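Hypothetical protein TM1553 (Thermotoga maritima, PDB 1VRM) belongs to the ApbE family, whose members transfer FMN from FAD to target proteins, and so probably acts as a magnesium-dependent flavin transferase. Local coordinates at residues C93-L98 and D276-A281. Numbering follows the deposited sequence.
Sequences CAFAEL and DALSTA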
ATOM      1  N   CYS A  93      -8.185  -9.296   2.811  1.00  7.47           N
ATOM      2  CA  CYS A  93      -8.577 -10.575   2.197  1.00 10.28           C
ATOM      3  C   CYS A  93      -9.590 -10.365   1.049  1.00  9.96           C
ATOM      4  O   CYS A  93      -9.515 -11.064   0.063  1.00 10.86           O
ATOM      5  CB  CYS A  93      -9.090 -11.565   3.239  1.00 10.54           C
ATOM      6  SG  CYS A  93      -7.748 -12.086   4.357  1.00 12.31           S
ATOM      7  N   ALA A  94     -10.464  -9.368   1.144  1.00  9.28           N
ATOM      8  CA  ALA A  94     -11.397  -9.079   0.052  1.00  9.63           C
ATOM      9  C   ALA A  94     -10.674  -8.567  -1.193  1.00 10.45           C
ATOM     10  O   ALA A  94     -11.046  -8.940  -2.319  1.00 10.23           O
ATOM     11  CB  ALA A  94     -12.419  -8.117   0.512  1.00 12.31           C
ATOM     12  N   PHE A  95      -9.603  -7.804  -1.014  1.00  6.60           N
ATOM     13  CA  PHE A  95      -8.769  -7.442  -2.181  1.00  8.35           C
ATOM     14  C   PHE A  95      -8.030  -8.628  -2.781  1.00  8.60           C
ATOM     15  O   PHE A  95      -7.801  -8.673  -3.976  1.00  9.02           O
ATOM     16  CB  PHE A  95      -7.790  -6.312  -1.863  1.00  9.24           C
ATOM     17  CG  PHE A  95      -8.411  -4.932  -1.853  1.00  9.38           C
ATOM     18  CD1 PHE A  95      -8.753  -4.308  -3.039  1.00  8.62           C
ATOM     19  CD2 PHE A  95      -8.628  -4.263  -0.661  1.00 10.40           C
ATOM     20  CE1 PHE A  95      -9.319  -3.003  -3.016  1.00 10.99           C
ATOM     21  CE2 PHE A  95      -9.174  -2.999  -0.639  1.00 14.53           C
ATOM     22  CZ  PHE A  95      -9.549  -2.384  -1.819  1.00 13.14           C
ATOM     23  N   ALA A  96      -7.584  -9.555  -1.935  1.00  7.50           N
ATOM     24  CA  ALA A  96      -6.926 -10.763  -2.408  1.00  6.17           C
ATOM     25  C   ALA A  96      -7.908 -11.579  -3.272  1.00  8.04           C
ATOM     26  O   ALA A  96      -7.572 -12.003  -4.373  1.00 10.14           O
ATOM     27  CB  ALA A  96      -6.395 -11.569  -1.277  1.00  7.48           C
ATOM     28  N   GLU A  97      -9.157 -11.686  -2.813  1.00  8.47           N
ATOM     29  CA  GLU A  97     -10.161 -12.393  -3.596  1.00 12.36           C
ATOM     30  C   GLU A  97     -10.443 -11.674  -4.925  1.00 11.70           C
ATOM     31  O   GLU A  97     -10.526 -12.301  -5.985  1.00 13.67           O
ATOM     32  CB  GLU A  97     -11.415 -12.576  -2.762  1.00 15.21           C
ATOM     33  CG  GLU A  97     -12.424 -13.415  -3.483  1.00 21.51           C
ATOM     34  CD  GLU A  97     -13.464 -13.951  -2.539  1.00 44.46           C
ATOM     35  OE1 GLU A  97     -13.123 -14.880  -1.766  1.00 54.69           O
ATOM     36  OE2 GLU A  97     -14.611 -13.440  -2.572  1.00 57.63           O
ATOM     37  N   LEU A  98     -10.547 -10.358  -4.881  1.00 10.34           N
ATOM     38  CA  LEU A  98     -10.849  -9.584  -6.065  1.00 12.32           C
ATOM     39  C   LEU A  98      -9.768  -9.742  -7.122  1.00 15.36           C
ATOM     40  O   LEU A  98     -10.041  -9.697  -8.332  1.00 17.19           O
ATOM     41  CB  LEU A  98     -10.955  -8.104  -5.683  1.00 13.62           C
ATOM     42  CG  LEU A  98     -11.226  -7.105  -6.780  1.00 14.61           C
ATOM     43  CD1 LEU A  98     -12.622  -7.376  -7.360  1.00 24.09           C
ATOM     44  CD2 LEU A  98     -11.102  -5.701  -6.203  1.00 16.73           C
ATOM     45  N   ASP A 276      -3.755   1.771  -3.067  1.00  8.16           N
ATOM     46  CA  ASP A 276      -2.581   1.074  -2.512  1.00  6.24           C
ATOM     47  C   ASP A 276      -2.664  -0.442  -2.823  1.00  5.53           C
ATOM     48  O   ASP A 276      -1.727  -1.009  -3.378  1.00  8.09           O
ATOM     49  CB  ASP A 276      -2.502   1.339  -0.990  1.00  7.86           C
ATOM     50  CG  ASP A 276      -1.183   0.985  -0.377  1.00 11.83           C
ATOM     51  OD1 ASP A 276      -0.226   0.749  -1.114  1.00 10.58           O
ATOM     52  OD2 ASP A 276      -1.143   0.965   0.902  1.00 10.23           O
ATOM     53  N   ALA A 277      -3.795  -1.099  -2.481  1.00  4.77           N
ATOM     54  CA  ALA A 277      -3.922  -2.544  -2.708  1.00  6.26           C
ATOM     55  C   ALA A 277      -3.809  -2.880  -4.192  1.00  5.15           C
ATOM     56  O   ALA A 277      -3.160  -3.844  -4.587  1.00  8.03           O
ATOM     57  CB  ALA A 277      -5.200  -3.107  -2.175  1.00  7.25           C
ATOM     58  N   LEU A 278      -4.488  -2.090  -5.031  1.00  6.54           N
ATOM     59  CA  LEU A 278      -4.509  -2.391  -6.439  1.00  6.65           C
ATOM     60  C   LEU A 278      -3.220  -2.006  -7.153  1.00  5.72           C
ATOM     61  O   LEU A 278      -2.874  -2.618  -8.154  1.00  7.56           O
ATOM     62  CB  LEU A 278      -5.743  -1.805  -7.111  1.00  5.99           C
ATOM     63  CG  LEU A 278      -7.068  -2.387  -6.623  1.00  9.39           C
ATOM     64  CD1 LEU A 278      -8.233  -1.833  -7.430  1.00 12.90           C
ATOM     65  CD2 LEU A 278      -7.107  -3.891  -6.679  1.00 11.04           C
ATOM     66  N   SER A 279      -2.426  -1.118  -6.580  1.00  4.61           N
ATOM     67  CA  SER A 279      -1.149  -0.793  -7.227  1.00  5.46           C
ATOM     68  C   SER A 279      -0.215  -2.012  -7.049  1.00  8.84           C
ATOM     69  O   SER A 279       0.516  -2.349  -7.951  1.00  7.92           O
ATOM     70  CB  SER A 279      -0.521   0.488  -6.715  1.00  9.27           C
ATOM     71  OG  SER A 279      -0.096   0.361  -5.373  1.00 10.54           O
ATOM     72  N   THR A 280      -0.298  -2.672  -5.881  1.00  6.67           N
ATOM     73  CA  THR A 280       0.466  -3.881  -5.640  1.00  6.28           C
ATOM     74  C   THR A 280       0.012  -4.978  -6.592  1.00  5.92           C
ATOM     75  O   THR A 280       0.808  -5.625  -7.247  1.00  8.03           O
ATOM     76  CB  THR A 280       0.290  -4.301  -4.152  1.00 10.74           C
ATOM     77  OG1 THR A 280       0.811  -3.246  -3.307  1.00 12.29           O
ATOM     78  CG2 THR A 280       0.992  -5.609  -3.847  1.00 13.63           C
ATOM     79  N   ALA A 281      -1.298  -5.209  -6.651  1.00  5.89           N
ATOM     80  CA  ALA A 281      -1.816  -6.255  -7.528  1.00  3.42           C
ATOM     81  C   ALA A 281      -1.449  -5.996  -8.998  1.00  3.77           C
ATOM     82  O   ALA A 281      -1.067  -6.894  -9.732  1.00  8.24           O
ATOM     83  CB  ALA A 281      -3.328  -6.342  -7.433  1.00  7.19           C
TER
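Phe95 lays one face of its ring against the methyl of Ala277, a CH-pi contact in which Ala277 CB stands 3.8 Å from the centroid of the Phe95 ring and 16° off the ring normal. The methyl is displaced toward the rim, and its closest ring atom is CG: Phe95 CG to Ala277 CB is 3.7 Å. With CG anti to the carbonyl carbon and beside the backbone N (chi1 -78°), the phenyl reaches the neighbouring helix, whose residues Thr273 and Thr274 it also touches. The remaining meetings are apolar, through Leu278. Leu278 crosses Phe95 at about a right angle, and its CD2 approaches the ring obliquely, 4.0 Å from Phe95 CD1. A looser touch, 4.4 Å between Leu98 CD2 and Leu278 CD2, lies at the more exposed side; Leu278 also packs on Thr99, just past the end of helix 83-98. Replacing Phe95 by an alanine is likely to strip the Ala277 methyl of its aromatic cover and open a gap beside Leu278 CD2. Polar groups of 276-281 bond along the helix and away from this contact: Ser279 OG donates to Asp276 O at 2.9 Å and also bonds Ser233, while Asp276 bonds Gly168 N. Asp276, Ser279 and Thr280 also hydrogen-bond an unidentified ligand, probably from the crystallisation liquor. The short segments run 39° from parallel with axes 10.6 Å apart, joining helix 83-98 to helix 272-296, which follows sheet strand 262-269. The chemistry thus divides residues 276-281 into apolar side chains, held to the neighbouring helix by dispersion and CH-pi contacts, and polar ones that bond elsewhere.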